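Local coordinates for protein possible phosphoglycerate mutase GPM2 (Mycobacterium tuberculosis, PDB 2A6P) that acts as a broad-specificity phosphatase on phosphate monoesters, including phosphorylated sugars, and can serve as a fructose-1,6-bisphosphatase in gluconeogenesis, at residues A[14-19]-A[71-76]; A[65-70]-A[87-92]; A[77-82]-A[146-151]. All coordinates share one frame; numbering follows the deposited sequence.

In the fold
The three contacts gather around the mixed sheet of a histidine phosphatase. Interactions 1 and 3 lie closest, their centres about 7 Å apart, and reach neighbouring parallel strands, 13-17 and 147-151. Interactions 1 and 2 are about 10 Å apart and share helix 68-76, while interactions 2 and 3 are separated by about 13 Å. Along the chain, interaction 1 closes before interaction 3 opens, whereas interaction 2 crosses both, since its segments alternate with theirs. Residues 65-82 thus run continuously through all three contacts: interactions 1 and 2 frame the pocket of His-18, the inferred phosphohistidine, and Glu-90, assigned by similarity as proton donor or acceptor, while interaction 3 packs the following loop on the sheet.

Interaction 1: A[14-19]-A[71-76]. With SO4 (sulfate ion), chain C.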
# COMPACT_ATOMS: atom_id res chain seq x y z
N LEU A 14 5.40 11.40 -3.00
CA LEU A 14 4.71 10.54 -3.95
C LEU A 14 5.75 9.91 -4.86
O LEU A 14 6.78 10.51 -5.14
CB LEU A 14 3.71 11.32 -4.81
CG LEU A 14 2.85 12.51 -4.35
CD1 LEU A 14 1.48 12.36 -4.99
CD2 LEU A 14 2.73 12.58 -2.85
N LEU A 15 5.48 8.69 -5.31
CA LEU A 15 6.39 8.01 -6.22
C LEU A 15 5.58 7.54 -7.42
O LEU A 15 4.49 7.01 -7.27
CB LEU A 15 7.05 6.80 -5.55
CG LEU A 15 7.89 7.13 -4.32
CD1 LEU A 15 7.01 7.17 -3.08
CD2 LEU A 15 8.95 6.07 -4.18
N LEU A 16 6.13 7.74 -8.61
CA LEU A 16 5.46 7.32 -9.84
C LEU A 16 6.38 6.43 -10.67
O LEU A 16 7.50 6.85 -11.02
CB LEU A 16 5.08 8.55 -10.68
CG LEU A 16 4.59 8.24 -12.11
CD1 LEU A 16 3.26 7.47 -12.03
CD2 LEU A 16 4.41 9.51 -12.93
N ARG A 17 5.93 5.22 -10.98
CA ARG A 17 6.74 4.32 -11.80
C ARG A 17 6.46 4.69 -13.26
O ARG A 17 5.35 5.07 -13.61
CB ARG A 17 6.35 2.84 -11.59
CG ARG A 17 7.16 1.89 -12.49
CD ARG A 17 6.80 0.43 -12.28
NE ARG A 17 7.61 -0.47 -13.11
CZ ARG A 17 7.35 -1.76 -13.29
NH1 ARG A 17 6.30 -2.32 -12.70
NH2 ARG A 17 8.11 -2.50 -14.08
N HIS A 18 7.48 4.59 -14.12
CA HIS A 18 7.29 4.91 -15.52
C HIS A 18 6.33 3.91 -16.19
O HIS A 18 6.04 2.84 -15.65
CB HIS A 18 8.64 4.89 -16.24
CG HIS A 18 9.31 3.55 -16.22
ND1 HIS A 18 8.86 2.48 -16.96
CD2 HIS A 18 10.40 3.11 -15.54
CE1 HIS A 18 9.65 1.44 -16.74
NE2 HIS A 18 10.59 1.80 -15.89
N GLY A 19 5.86 4.26 -17.38
CA GLY A 19 4.94 3.41 -18.10
C GLY A 19 5.59 2.15 -18.63
O GLY A 19 6.81 1.92 -18.47
N LEU A 71 12.01 9.96 -18.09
CA LEU A 71 11.94 11.36 -18.50
C LEU A 71 10.71 11.53 -19.37
O LEU A 71 9.94 12.49 -19.23
CB LEU A 71 13.20 11.75 -19.29
CG LEU A 71 14.48 11.91 -18.46
CD1 LEU A 71 15.67 12.07 -19.39
CD2 LEU A 71 14.35 13.13 -17.53
N ASP A 72 10.51 10.57 -20.27
CA ASP A 72 9.38 10.57 -21.18
C ASP A 72 8.07 10.58 -20.40
O ASP A 72 7.15 11.34 -20.71
CB ASP A 72 9.41 9.33 -22.07
CG ASP A 72 9.36 9.67 -23.54
OD1 ASP A 72 8.50 10.48 -23.93
OD2 ASP A 72 10.17 9.10 -24.31
N THR A 73 7.99 9.71 -19.40
CA THR A 73 6.78 9.62 -18.58
C THR A 73 6.45 10.97 -17.93
O THR A 73 5.30 11.42 -17.97
CB THR A 73 6.94 8.55 -17.48
OG1 THR A 73 7.16 7.27 -18.09
CG2 THR A 73 5.69 8.48 -16.61
N ALA A 74 7.46 11.61 -17.34
CA ALA A 74 7.26 12.91 -16.69
C ALA A 74 6.68 13.93 -17.65
O ALA A 74 5.73 14.64 -17.33
CB ALA A 74 8.57 13.42 -16.11
N LYS A 75 7.25 14.01 -18.85
CA LYS A 75 6.79 14.94 -19.87
C LYS A 75 5.35 14.63 -20.27
O LYS A 75 4.49 15.53 -20.31
CB LYS A 75 7.69 14.84 -21.11
CG LYS A 75 7.34 15.82 -22.22
CD LYS A 75 8.31 15.66 -23.38
CE LYS A 75 8.03 16.67 -24.48
NZ LYS A 75 9.02 16.56 -25.59
N LEU A 76 5.08 13.36 -20.56
CA LEU A 76 3.74 12.92 -20.94
C LEU A 76 2.74 13.12 -19.82
O LEU A 76 1.56 13.35 -20.07
CB LEU A 76 3.77 11.45 -21.35
CG LEU A 76 4.59 11.21 -22.62
CD1 LEU A 76 4.76 9.72 -22.88
CD2 LEU A 76 3.90 11.87 -23.78
S SO4 C . 11.04 -2.01 -16.73
O1 SO4 C . 9.60 -2.04 -16.35
O2 SO4 C . 11.10 -1.63 -18.24
O3 SO4 C . 11.68 -0.95 -16.04
O4 SO4 C . 11.46 -3.38 -16.67
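Thr-73, on helix 68-76, packs against the end of strand 13-17 where the RHG motif of the histidine phosphatases, Arg-17 to Gly-19, leaves the sheet. The two branches of the threonine divide the work. Its OG1 turns to the motif: His-18 CB lies 3.4 Å from Thr-73 OG1, and Gly-19 N gives Thr-73 OG1 a weak hydrogen bond at 3.4 Å, long but fairly straight (162° at the hydrogen). The stronger partner of this hydroxyl is the carbonyl oxygen of Arg-69, one turn back in the helix, so the buried OG1 is satisfied chiefly within the helix, and the motif adds a weak second bond. The methyl CG2 faces the strand instead, meeting Leu-16 CD2 tip to tip at 4.0 Å. With CG anti to the backbone N (chi1 170°), Leu-16 extends toward the helix.

His-18 behaves differently. Its CG is wedged between the backbone N and the carbonyl carbon (chi1 62°), which swings the ring away from Thr-73 and into the phosphate pocket. There His-18 ND1 donates to Gly-19 O at 2.6 Å, nearly in the ring plane and on a lone pair of that oxygen. This bond fixes the ring's rotation and presents NE2, the nitrogen inferred to carry the phosphoryl group, to the pocket. Arg-17, extended from CG to NE, brings its guanidinium to the same place, with NH1 held by the carbonyl of Met-176 and NH2, whose position is less sure, directed at a sulfate. Thr-21 and Thr-30 also bind this anion. At the edge of the imidazole, His-18 NE2 makes a weak hydrogen bond of 3.0 Å to sulfate O3.

Interaction 2: A[65-70]-A[87-92]; sequences SPRRRT and LLAEWD
Ala-89 CB rests at the edge of the Arg-67 guanidinium, 4.0 Å from Arg-67 NH1, and the arginine's course explains how. From CB, which points toward residues 87-92, CG sets off beside the backbone N and lies 3.7 Å above the plane of the Arg-69 guanidinium, near its rim. The chain then bends at chi2 (-66°) and again at chi3 (79°), and these two bends bring the guanidinium to Ala-89. NE forms a salt bridge with Glu-34, its strongest partner. Beyond it, Arg-67 NH1 donates to a water at 3.2 Å, and Glu-90 N donates to the same water at 2.7 Å; the bridge ties the arginine to the backbone of the proton donor or acceptor assigned by similarity.

Beside this, Ser-65 packs on the backbone of Leu-88 and Ala-89: its CB is 3.6 Å from Leu-88 O, and Ser-65 OG lies against Ala-89 CA at 3.7 Å.

Ser-65 directly follows strand 61-64, and Arg-67 takes the N-cap position of helix 68-76. Across from them, the loop is pinned by Leu-88 O to Ser-151 of strand 147-151, and by Ala-89 O to Arg-130 of helix 124-141.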
# COMPACT_ATOMS: atom_id res chain seq x y z
N SER A 65 14.36 10.05 -12.65
CA SER A 65 15.46 9.15 -13.00
C SER A 65 15.95 9.55 -14.41
O SER A 65 15.17 9.98 -15.27
CB SER A 65 14.98 7.71 -13.02
OG SER A 65 15.93 6.88 -13.67
N PRO A 66 17.26 9.41 -14.66
CA PRO A 66 17.87 9.77 -15.95
C PRO A 66 17.44 8.98 -17.18
O PRO A 66 17.64 9.43 -18.30
CB PRO A 66 19.37 9.61 -15.67
CG PRO A 66 19.48 9.82 -14.18
CD PRO A 66 18.30 9.04 -13.68
N ARG A 67 16.89 7.78 -16.98
CA ARG A 67 16.47 6.95 -18.11
C ARG A 67 15.46 7.70 -18.96
O ARG A 67 14.70 8.52 -18.45
CB ARG A 67 15.85 5.64 -17.61
CG ARG A 67 16.80 4.75 -16.78
CD ARG A 67 17.97 4.22 -17.60
NE ARG A 67 19.02 5.21 -17.79
CZ ARG A 67 19.83 5.65 -16.82
NH1 ARG A 67 19.72 5.18 -15.58
NH2 ARG A 67 20.74 6.57 -17.09
N ARG A 68 15.46 7.41 -20.25
CA ARG A 68 14.54 8.08 -21.15
C ARG A 68 13.08 7.69 -20.89
O ARG A 68 12.18 8.52 -21.02
CB ARG A 68 14.89 7.77 -22.61
CG ARG A 68 14.11 8.66 -23.59
CD ARG A 68 14.39 10.15 -23.31
NE ARG A 68 13.19 10.97 -23.38
CZ ARG A 68 13.16 12.29 -23.15
NH1 ARG A 68 14.28 12.93 -22.83
NH2 ARG A 68 12.01 12.95 -23.23
N ARG A 69 12.84 6.43 -20.51
CA ARG A 69 11.47 6.00 -20.24
C ARG A 69 10.85 6.76 -19.06
O ARG A 69 9.63 6.92 -19.02
CB ARG A 69 11.42 4.48 -19.99
CG ARG A 69 12.33 3.95 -18.87
CD ARG A 69 12.26 2.43 -18.83
NE ARG A 69 13.19 1.81 -17.88
CZ ARG A 69 14.50 1.66 -18.08
NH1 ARG A 69 15.05 2.10 -19.19
NH2 ARG A 69 15.24 1.02 -17.17
N THR A 70 11.67 7.20 -18.11
CA THR A 70 11.16 7.96 -16.97
C THR A 70 11.05 9.44 -17.33
O THR A 70 10.09 10.11 -16.93
CB THR A 70 12.06 7.80 -15.69
OG1 THR A 70 13.44 7.84 -16.06
CG2 THR A 70 11.74 6.49 -14.96
N LEU A 87 20.26 9.15 -8.75
CA LEU A 87 19.88 8.70 -7.42
C LEU A 87 18.58 7.87 -7.49
O LEU A 87 18.37 6.96 -6.68
CB LEU A 87 19.65 9.91 -6.49
CG LEU A 87 19.27 9.53 -5.06
CD1 LEU A 87 20.44 8.80 -4.43
CD2 LEU A 87 18.90 10.78 -4.25
N LEU A 88 17.73 8.19 -8.46
CA LEU A 88 16.47 7.49 -8.61
C LEU A 88 16.53 6.38 -9.67
O LEU A 88 15.49 5.82 -10.05
CB LEU A 88 15.35 8.47 -8.98
CG LEU A 88 15.06 9.67 -8.06
CD1 LEU A 88 13.75 10.33 -8.49
CD2 LEU A 88 14.95 9.22 -6.62
N ALA A 89 17.73 6.07 -10.15
CA ALA A 89 17.90 5.05 -11.18
C ALA A 89 17.46 3.67 -10.68
O ALA A 89 17.47 3.40 -9.48
CB ALA A 89 19.35 5.01 -11.64
N GLU A 90 17.06 2.79 -11.60
CA GLU A 90 16.64 1.46 -11.18
C GLU A 90 17.82 0.70 -10.60
O GLU A 90 18.97 1.11 -10.75
CB GLU A 90 16.05 0.68 -12.36
CG GLU A 90 15.59 -0.74 -12.00
CD GLU A 90 14.60 -0.77 -10.84
OE1 GLU A 90 14.98 -0.44 -9.69
OE2 GLU A 90 13.43 -1.11 -11.09
N TRP A 91 17.51 -0.41 -9.93
CA TRP A 91 18.53 -1.27 -9.35
C TRP A 91 19.45 -1.69 -10.50
O TRP A 91 18.96 -2.10 -11.54
CB TRP A 91 17.85 -2.52 -8.77
CG TRP A 91 18.66 -3.30 -7.78
CD1 TRP A 91 19.94 -3.76 -7.95
CD2 TRP A 91 18.24 -3.74 -6.48
NE1 TRP A 91 20.34 -4.45 -6.83
CE2 TRP A 91 19.32 -4.46 -5.91
CE3 TRP A 91 17.06 -3.60 -5.73
CZ2 TRP A 91 19.25 -5.03 -4.63
CZ3 TRP A 91 16.99 -4.17 -4.45
CH2 TRP A 91 18.08 -4.87 -3.92
N ASP A 92 20.76 -1.56 -10.32
CA ASP A 92 21.72 -1.98 -11.35
C ASP A 92 21.73 -3.50 -11.37
O ASP A 92 22.23 -4.12 -10.43
CB ASP A 92 23.12 -1.47 -11.03
CG ASP A 92 24.16 -1.94 -12.03
OD1 ASP A 92 23.80 -2.68 -12.98
OD2 ASP A 92 25.34 -1.57 -11.87
O HOH W 1 18.07 2.90 -14.13

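Interaction 3: A[77-82]-A[146-151]; sequences AGLTVN and DVLFVS
This is a small, wholly apolar contact in which one leucine from the loop after helix 68-76 drops onto the central parallel strand 147-151. Leu-79 does the reaching. Its CB already points at the strand, and with CG anti to the carbonyl carbon (chi1 -55°) the isobutyl group is carried on toward it. Leu-79 CD1 meets Leu-148 CD2 tip to tip at 3.5 Å, a close approach for two methyl groups, while Leu-79 CD2 stands 4.2 Å from that same Leu-148 CD2. A second, looser touch joins Leu-79 CD1 to Val-150 CG2 at 4.2 Å.

Leu-148 answers with CG anti to its backbone N (chi1 172°), which extends it out from the strand. Being two residues apart, Leu-148 and Val-150 present their side chains on one face of the sheet; Phe-149, between them, lies on the other face against Ala-134 and Ala-138 of helix 124-141.

The loop can deliver Leu-79 here because the helix ends just before it. Gly-78, at a positive phi of 76°, closes a Schellman motif and turns the chain out of the last helical turn, and by Asn-82 the chain is already bonded through its backbone to Val-62.

Val-150 also comes within about 6 Å of the His-18 side chain, nearest atoms, so the Val-150 end of this packing approaches the pocket of the inferred phosphohistidine. Strand 61-64, helix 68-76 and the neighbouring parallel strand 83-84 form a beta-alpha-beta crossover, and the hydrophobic seam between its returning loop and the sheet belongs to the layered alpha/beta fold of the histidine phosphatases.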
# COMPACT_ATOMS: atom_id res chain seq x y z
N ALA A 77 3.20 13.04 -18.58
CA ALA A 77 2.33 13.22 -17.43
C ALA A 77 2.06 14.71 -17.23
O ALA A 77 1.30 15.10 -16.35
CB ALA A 77 2.98 12.64 -16.20
N GLY A 78 2.71 15.53 -18.05
CA GLY A 78 2.53 16.97 -17.96
C GLY A 78 3.26 17.60 -16.78
O GLY A 78 2.85 18.64 -16.27
N LEU A 79 4.34 16.97 -16.35
CA LEU A 79 5.10 17.49 -15.24
C LEU A 79 6.33 18.26 -15.71
O LEU A 79 6.85 18.03 -16.80
CB LEU A 79 5.56 16.34 -14.34
CG LEU A 79 4.53 15.36 -13.77
CD1 LEU A 79 5.25 14.20 -13.08
CD2 LEU A 79 3.62 16.08 -12.80
N THR A 80 6.80 19.18 -14.87
CA THR A 80 8.01 19.92 -15.19
C THR A 80 9.00 19.40 -14.14
O THR A 80 8.76 19.50 -12.93
CB THR A 80 7.79 21.45 -15.07
OG1 THR A 80 7.52 21.80 -13.71
CG2 THR A 80 6.62 21.87 -15.93
N VAL A 81 10.08 18.80 -14.63
CA VAL A 81 11.11 18.22 -13.77
C VAL A 81 12.07 19.26 -13.20
O VAL A 81 12.61 20.10 -13.93
CB VAL A 81 11.92 17.15 -14.55
CG1 VAL A 81 13.03 16.58 -13.66
CG2 VAL A 81 10.98 16.04 -15.02
N ASN A 82 12.29 19.19 -11.89
CA ASN A 82 13.17 20.13 -11.19
C ASN A 82 14.60 19.59 -11.06
O ASN A 82 15.55 20.35 -11.12
CB ASN A 82 12.62 20.44 -9.79
CG ASN A 82 11.28 21.12 -9.84
OD1 ASN A 82 11.17 22.25 -10.30
ND2 ASN A 82 10.24 20.43 -9.38
N ASP A 146 5.44 19.42 -1.19
CA ASP A 146 5.28 18.00 -1.47
C ASP A 146 6.40 17.57 -2.42
O ASP A 146 6.91 18.38 -3.19
CB ASP A 146 3.92 17.71 -2.13
CG ASP A 146 2.76 17.76 -1.14
OD1 ASP A 146 2.96 17.41 0.05
OD2 ASP A 146 1.64 18.13 -1.55
N VAL A 147 6.78 16.29 -2.36
CA VAL A 147 7.85 15.73 -3.21
C VAL A 147 7.36 14.60 -4.12
O VAL A 147 6.61 13.73 -3.69
CB VAL A 147 9.02 15.19 -2.33
CG1 VAL A 147 10.06 14.50 -3.20
CG2 VAL A 147 9.66 16.34 -1.55
N LEU A 148 7.79 14.62 -5.38
CA LEU A 148 7.41 13.58 -6.34
C LEU A 148 8.61 12.94 -7.03
O LEU A 148 9.39 13.61 -7.71
CB LEU A 148 6.46 14.16 -7.41
CG LEU A 148 6.13 13.24 -8.60
CD1 LEU A 148 5.48 11.96 -8.11
CD2 LEU A 148 5.19 13.95 -9.55
N PHE A 149 8.76 11.63 -6.85
CA PHE A 149 9.85 10.89 -7.48
C PHE A 149 9.29 10.16 -8.68
O PHE A 149 8.30 9.43 -8.55
CB PHE A 149 10.43 9.82 -6.55
CG PHE A 149 11.28 10.34 -5.41
CD1 PHE A 149 11.70 11.66 -5.35
CD2 PHE A 149 11.70 9.46 -4.40
CE1 PHE A 149 12.54 12.11 -4.31
CE2 PHE A 149 12.53 9.90 -3.36
CZ PHE A 149 12.95 11.23 -3.32
N VAL A 150 9.89 10.35 -9.85
CA VAL A 150 9.47 9.60 -11.04
C VAL A 150 10.64 8.62 -11.18
O VAL A 150 11.75 9.02 -11.54
CB VAL A 150 9.37 10.50 -12.26
CG1 VAL A 150 8.96 9.67 -13.50
CG2 VAL A 150 8.38 11.62 -11.98
N SER A 151 10.38 7.35 -10.87
CA SER A 151 11.45 6.35 -10.86
C SER A 151 11.06 4.97 -11.40
O SER A 151 10.25 4.86 -12.33
CB SER A 151 11.97 6.27 -9.40
OG SER A 151 13.01 5.33 -9.22